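Local coordinates for protein beta sliding clamp (Borrelia burgdorferi, PDB 6DJ8) that probably forms a ring-shaped head-to-tail homodimer around DNA that tethers DNA polymerases and other proteins to it for processive replication, at residues T59-I71 and E250-N262. Sequence-based numbering, arbitrary orientation.
Sequences TDRNIFFESTISI and EFDNYKIACSLIN
F64–E66 of strand 64-70 pair antiparallel with K255–A257 of strand 254-259, the seam where the N-terminal and central domains of the sliding clamp fuse their sheets into one continuous antiparallel sheet. F64 with A257 and E66 with K255 are the hydrogen-bonded pairs, for instance F64 N to A257 O at 2.7 Å; F65–I256 and S67–Y254 are the non-hydrogen-bonded pairs between and beyond them. On the face of F65 and Y254, the two rings meet rim to rim, F65 CZ 3.4 Å from Y254 CD1 with planes at 37°, while S67 CB also touches Y254 CD1. I63 and I256 lie side by side, their CG2 methyls in contact. Helices 19-29 and 223-231 pack against this side, and Y254 OH reaches E25 and K28 of the former. E66 and K255 share the other face, their charged ends 4.8 Å apart (OE1 to NZ), not in contact. Side-chain amides extend the pairing at both ends. N62 OD1 accepts from S259 N. In the type II' turn F251–Y254, N253 has CG between its backbone N and carbonyl carbon (chi1 55°), which brings ND2 to T68 O at 2.9 Å, with that oxygen nearly in the amide plane.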
loop_
_atom_site.group_PDB
_atom_site.type_symbol
_atom_site.label_atom_id
_atom_site.label_comp_id
_atom_site.label_asym_id
_atom_site.label_seq_id
_atom_site.Cartn_x
_atom_site.Cartn_y
_atom_site.Cartn_z
ATOM N N THR A 59 5.900 -23.210 -12.051
ATOM C CA THR A 59 4.667 -23.967 -11.895
ATOM C C THR A 59 4.194 -23.845 -10.458
ATOM O O THR A 59 4.991 -23.598 -9.552
ATOM C CB THR A 59 4.837 -25.446 -12.248
ATOM O OG1 THR A 59 3.582 -26.131 -12.087
ATOM C CG2 THR A 59 5.903 -26.094 -11.333
ATOM N N ASP A 60 2.881 -23.977 -10.264
ATOM C CA ASP A 60 2.333 -24.207 -8.933
ATOM C C ASP A 60 1.899 -25.660 -8.770
ATOM O O ASP A 60 1.172 -25.995 -7.829
ATOM C CB ASP A 60 1.196 -23.225 -8.637
ATOM C CG ASP A 60 -0.052 -23.456 -9.497
ATOM O OD1 ASP A 60 -0.130 -24.448 -10.264
ATOM O OD2 ASP A 60 -0.961 -22.600 -9.412
ATOM N N ARG A 61 2.362 -26.526 -9.674
ATOM C CA ARG A 61 2.107 -27.958 -9.792
ATOM C C ARG A 61 0.742 -28.210 -10.448
ATOM O O ARG A 61 0.369 -29.364 -10.649
ATOM C CB ARG A 61 2.238 -28.687 -8.443
ATOM C CG ARG A 61 3.552 -28.284 -7.695
ATOM C CD ARG A 61 3.824 -29.112 -6.458
ATOM N NE ARG A 61 4.184 -30.482 -6.803
ATOM C CZ ARG A 61 4.459 -31.432 -5.916
ATOM N NH1 ARG A 61 4.777 -32.653 -6.332
ATOM N NH2 ARG A 61 4.437 -31.156 -4.617
ATOM N N ASN A 62 0.005 -27.162 -10.814
ATOM C CA ASN A 62 -1.194 -27.300 -11.642
ATOM C C ASN A 62 -1.076 -26.468 -12.908
ATOM O O ASN A 62 -1.222 -27.004 -14.011
ATOM C CB ASN A 62 -2.439 -26.898 -10.845
ATOM C CG ASN A 62 -3.726 -27.282 -11.543
ATOM O OD1 ASN A 62 -3.909 -27.015 -12.729
ATOM N ND2 ASN A 62 -4.619 -27.930 -10.806
ATOM N N ILE A 63 -0.809 -25.177 -12.781
ATOM C CA ILE A 63 -0.481 -24.313 -13.903
ATOM C C ILE A 63 0.998 -24.501 -14.217
ATOM O O ILE A 63 1.839 -24.517 -13.305
ATOM C CB ILE A 63 -0.779 -22.844 -13.557
ATOM C CG1 ILE A 63 -2.286 -22.640 -13.366
ATOM C CG2 ILE A 63 -0.215 -21.928 -14.632
ATOM C CD1 ILE A 63 -2.669 -21.331 -12.719
ATOM N N PHE A 64 1.317 -24.667 -15.498
ATOM C CA PHE A 64 2.689 -24.797 -15.976
ATOM C C PHE A 64 2.931 -23.659 -16.951
ATOM O O PHE A 64 2.170 -23.486 -17.909
ATOM C CB PHE A 64 2.930 -26.170 -16.617
ATOM C CG PHE A 64 2.974 -27.273 -15.623
ATOM C CD1 PHE A 64 1.820 -27.866 -15.170
ATOM C CD2 PHE A 64 4.190 -27.665 -15.072
ATOM C CE1 PHE A 64 1.875 -28.871 -14.221
ATOM C CE2 PHE A 64 4.252 -28.661 -14.125
ATOM C CZ PHE A 64 3.090 -29.270 -13.703
ATOM N N PHE A 65 3.958 -22.866 -16.684
ATOM C CA PHE A 65 4.202 -21.634 -17.414
ATOM C C PHE A 65 5.572 -21.703 -18.061
ATOM O O PHE A 65 6.528 -22.195 -17.456
ATOM C CB PHE A 65 4.125 -20.417 -16.474
ATOM C CG PHE A 65 4.620 -19.130 -17.088
ATOM C CD1 PHE A 65 3.755 -18.315 -17.800
ATOM C CD2 PHE A 65 5.944 -18.720 -16.928
ATOM C CE1 PHE A 65 4.182 -17.125 -18.364
ATOM C CE2 PHE A 65 6.393 -17.530 -17.493
ATOM C CZ PHE A 65 5.524 -16.725 -18.198
ATOM N N GLU A 66 5.670 -21.186 -19.280
ATOM C CA GLU A 66 6.956 -21.147 -19.956
ATOM C C GLU A 66 7.037 -19.890 -20.814
ATOM O O GLU A 66 6.094 -19.570 -21.545
ATOM C CB GLU A 66 7.132 -22.421 -20.795
ATOM C CG GLU A 66 8.038 -22.270 -21.974
ATOM C CD GLU A 66 8.371 -23.594 -22.624
ATOM O OE1 GLU A 66 8.943 -23.564 -23.731
ATOM O OE2 GLU A 66 8.041 -24.651 -22.041
ATOM N N SER A 67 8.153 -19.172 -20.708
ATOM C CA SER A 67 8.421 -17.988 -21.515
ATOM C C SER A 67 9.828 -18.086 -22.089
ATOM O O SER A 67 10.696 -18.782 -21.553
ATOM C CB SER A 67 8.293 -16.690 -20.712
ATOM O OG SER A 67 9.341 -16.569 -19.763
ATOM N N THR A 68 10.056 -17.356 -23.179
ATOM C CA THR A 68 11.341 -17.389 -23.854
ATOM C C THR A 68 11.750 -15.980 -24.247
ATOM O O THR A 68 10.914 -15.178 -24.676
ATOM C CB THR A 68 11.280 -18.292 -25.105
ATOM O OG1 THR A 68 12.550 -18.277 -25.766
ATOM C CG2 THR A 68 10.222 -17.800 -26.066
ATOM N N ILE A 69 13.042 -15.682 -24.081
ATOM C CA ILE A 69 13.614 -14.405 -24.477
ATOM C C ILE A 69 14.968 -14.670 -25.117
ATOM O O ILE A 69 15.610 -15.692 -24.869
ATOM C CB ILE A 69 13.787 -13.435 -23.292
ATOM C CG1 ILE A 69 14.722 -14.046 -22.246
ATOM C CG2 ILE A 69 12.436 -13.071 -22.700
ATOM C CD1 ILE A 69 15.110 -13.061 -21.113
ATOM N N SER A 70 15.405 -13.722 -25.939
ATOM C CA SER A 70 16.674 -13.847 -26.632
ATOM C C SER A 70 17.813 -13.458 -25.701
ATOM O O SER A 70 17.702 -12.503 -24.935
ATOM C CB SER A 70 16.681 -12.958 -27.871
ATOM O OG SER A 70 15.782 -13.472 -28.842
ATOM N N ILE A 71 18.909 -14.212 -25.770
ATOM C CA ILE A 71 20.098 -13.980 -24.970
ATOM C C ILE A 71 21.320 -14.259 -25.834
ATOM O O ILE A 71 21.216 -14.748 -26.963
ATOM C CB ILE A 71 20.146 -14.874 -23.716
ATOM C CG1 ILE A 71 20.059 -16.341 -24.168
ATOM C CG2 ILE A 71 19.070 -14.469 -22.713
ATOM C CD1 ILE A 71 20.299 -17.351 -23.096
ATOM N N GLU A 250 -1.423 -20.112 -25.748
ATOM C CA GLU A 250 -0.145 -19.765 -26.345
ATOM C C GLU A 250 -0.314 -18.436 -27.061
ATOM O O GLU A 250 -1.304 -18.241 -27.773
ATOM C CB GLU A 250 0.298 -20.879 -27.309
ATOM C CG GLU A 250 1.443 -20.518 -28.206
ATOM C CD GLU A 250 1.642 -21.544 -29.314
ATOM O OE1 GLU A 250 1.879 -21.132 -30.468
ATOM O OE2 GLU A 250 1.541 -22.756 -29.030
ATOM N N PHE A 251 0.628 -17.523 -26.843
ATOM C CA PHE A 251 0.592 -16.174 -27.392
ATOM C C PHE A 251 1.924 -15.512 -27.102
ATOM O O PHE A 251 2.513 -15.742 -26.043
ATOM C CB PHE A 251 -0.538 -15.331 -26.785
ATOM C CG PHE A 251 -0.424 -15.126 -25.296
ATOM C CD1 PHE A 251 -0.914 -16.069 -24.414
ATOM C CD2 PHE A 251 0.152 -13.972 -24.781
ATOM C CE1 PHE A 251 -0.816 -15.886 -23.044
ATOM C CE2 PHE A 251 0.247 -13.774 -23.406
ATOM C CZ PHE A 251 -0.246 -14.732 -22.538
ATOM N N ASP A 252 2.358 -14.659 -28.032
ATOM C CA ASP A 252 3.647 -13.978 -27.964
ATOM C C ASP A 252 4.751 -14.957 -27.592
ATOM O O ASP A 252 4.897 -15.992 -28.247
ATOM C CB ASP A 252 3.570 -12.810 -26.996
ATOM C CG ASP A 252 2.630 -11.713 -27.497
ATOM O OD1 ASP A 252 2.663 -11.402 -28.706
ATOM O OD2 ASP A 252 1.851 -11.174 -26.693
ATOM N N ASN A 253 5.495 -14.700 -26.516
ATOM C CA ASN A 253 6.583 -15.600 -26.153
ATOM C C ASN A 253 6.216 -16.515 -24.987
ATOM O O ASN A 253 7.106 -16.972 -24.260
ATOM C CB ASN A 253 7.860 -14.805 -25.851
ATOM C CG ASN A 253 7.663 -13.737 -24.779
ATOM O OD1 ASN A 253 6.618 -13.087 -24.701
ATOM N ND2 ASN A 253 8.681 -13.547 -23.945
ATOM N N TYR A 254 4.924 -16.833 -24.827
ATOM C CA TYR A 254 4.424 -17.577 -23.681
ATOM C C TYR A 254 3.703 -18.857 -24.092
ATOM O O TYR A 254 3.087 -18.942 -25.162
ATOM C CB TYR A 254 3.476 -16.717 -22.826
ATOM C CG TYR A 254 4.093 -15.427 -22.353
ATOM C CD1 TYR A 254 5.051 -15.425 -21.340
ATOM C CD2 TYR A 254 3.733 -14.211 -22.921
ATOM C CE1 TYR A 254 5.630 -14.248 -20.903
ATOM C CE2 TYR A 254 4.301 -13.031 -22.494
ATOM C CZ TYR A 254 5.254 -13.052 -21.485
ATOM O OH TYR A 254 5.824 -11.867 -21.085
ATOM N N LYS A 255 3.813 -19.868 -23.232
ATOM C CA LYS A 255 3.015 -21.081 -23.302
ATOM C C LYS A 255 2.610 -21.401 -21.879
ATOM O O LYS A 255 3.429 -21.294 -20.964
ATOM C CB LYS A 255 3.780 -22.252 -23.931
ATOM C CG LYS A 255 4.345 -21.966 -25.312
ATOM C CD LYS A 255 5.137 -23.168 -25.835
ATOM C CE LYS A 255 5.558 -22.973 -27.280
ATOM N NZ LYS A 255 6.442 -24.080 -27.754
ATOM N N ILE A 256 1.335 -21.696 -21.676
ATOM C CA ILE A 256 0.787 -21.939 -20.348
ATOM C C ILE A 256 -0.200 -23.086 -20.453
ATOM O O ILE A 256 -0.933 -23.190 -21.442
ATOM C CB ILE A 256 0.088 -20.684 -19.776
ATOM C CG1 ILE A 256 0.787 -19.416 -20.248
ATOM C CG2 ILE A 256 0.062 -20.714 -18.244
ATOM C CD1 ILE A 256 0.068 -18.182 -19.876
ATOM N N ALA A 257 -0.241 -23.929 -19.427
ATOM C CA ALA A 257 -1.182 -25.036 -19.399
ATOM C C ALA A 257 -1.622 -25.285 -17.965
ATOM O O ALA A 257 -0.919 -24.931 -17.011
ATOM C CB ALA A 257 -0.576 -26.312 -19.998
ATOM N N CYS A 258 -2.800 -25.902 -17.821
ATOM C CA CYS A 258 -3.259 -26.344 -16.510
ATOM C C CYS A 258 -4.224 -27.499 -16.706
ATOM O O CYS A 258 -4.600 -27.827 -17.834
ATOM C CB CYS A 258 -3.916 -25.199 -15.733
ATOM S SG CYS A 258 -5.567 -24.690 -16.370
ATOM N N SER A 259 -4.609 -28.130 -15.598
ATOM C CA SER A 259 -5.551 -29.243 -15.652
ATOM C C SER A 259 -6.980 -28.736 -15.599
ATOM O O SER A 259 -7.279 -27.710 -14.973
ATOM C CB SER A 259 -5.338 -30.219 -14.499
ATOM O OG SER A 259 -4.126 -30.916 -14.656
ATOM N N LEU A 260 -7.865 -29.472 -16.264
ATOM C CA LEU A 260 -9.287 -29.208 -16.166
ATOM C C LEU A 260 -9.855 -29.815 -14.886
ATOM O O LEU A 260 -9.296 -30.739 -14.295
ATOM C CB LEU A 260 -10.023 -29.778 -17.380
ATOM C CG LEU A 260 -9.503 -29.301 -18.738
ATOM C CD1 LEU A 260 -10.206 -30.052 -19.858
ATOM C CD2 LEU A 260 -9.671 -27.796 -18.906
ATOM N N ILE A 261 -10.986 -29.273 -14.456
ATOM C CA ILE A 261 -11.751 -29.846 -13.358
ATOM C C ILE A 261 -12.699 -30.854 -13.985
ATOM O O ILE A 261 -13.448 -30.505 -14.904
ATOM C CB ILE A 261 -12.508 -28.744 -12.600
ATOM C CG1 ILE A 261 -11.502 -27.773 -11.986
ATOM C CG2 ILE A 261 -13.368 -29.337 -11.492
ATOM C CD1 ILE A 261 -12.011 -26.374 -11.906
ATOM N N ASN A 262 -12.641 -32.112 -13.536
ATOM C CA ASN A 262 -13.500 -33.159 -14.097
ATOM C C ASN A 262 -14.774 -33.225 -13.269
ATOM O O ASN A 262 -14.884 -33.967 -12.293
ATOM C CB ASN A 262 -12.793 -34.509 -14.145
ATOM C CG ASN A 262 -13.714 -35.627 -14.609
ATOM O OD1 ASN A 262 -14.131 -35.666 -15.767
ATOM N ND2 ASN A 262 -14.036 -36.542 -13.704
HETATM O O HOH W 1 7.286 -19.859 -24.633
#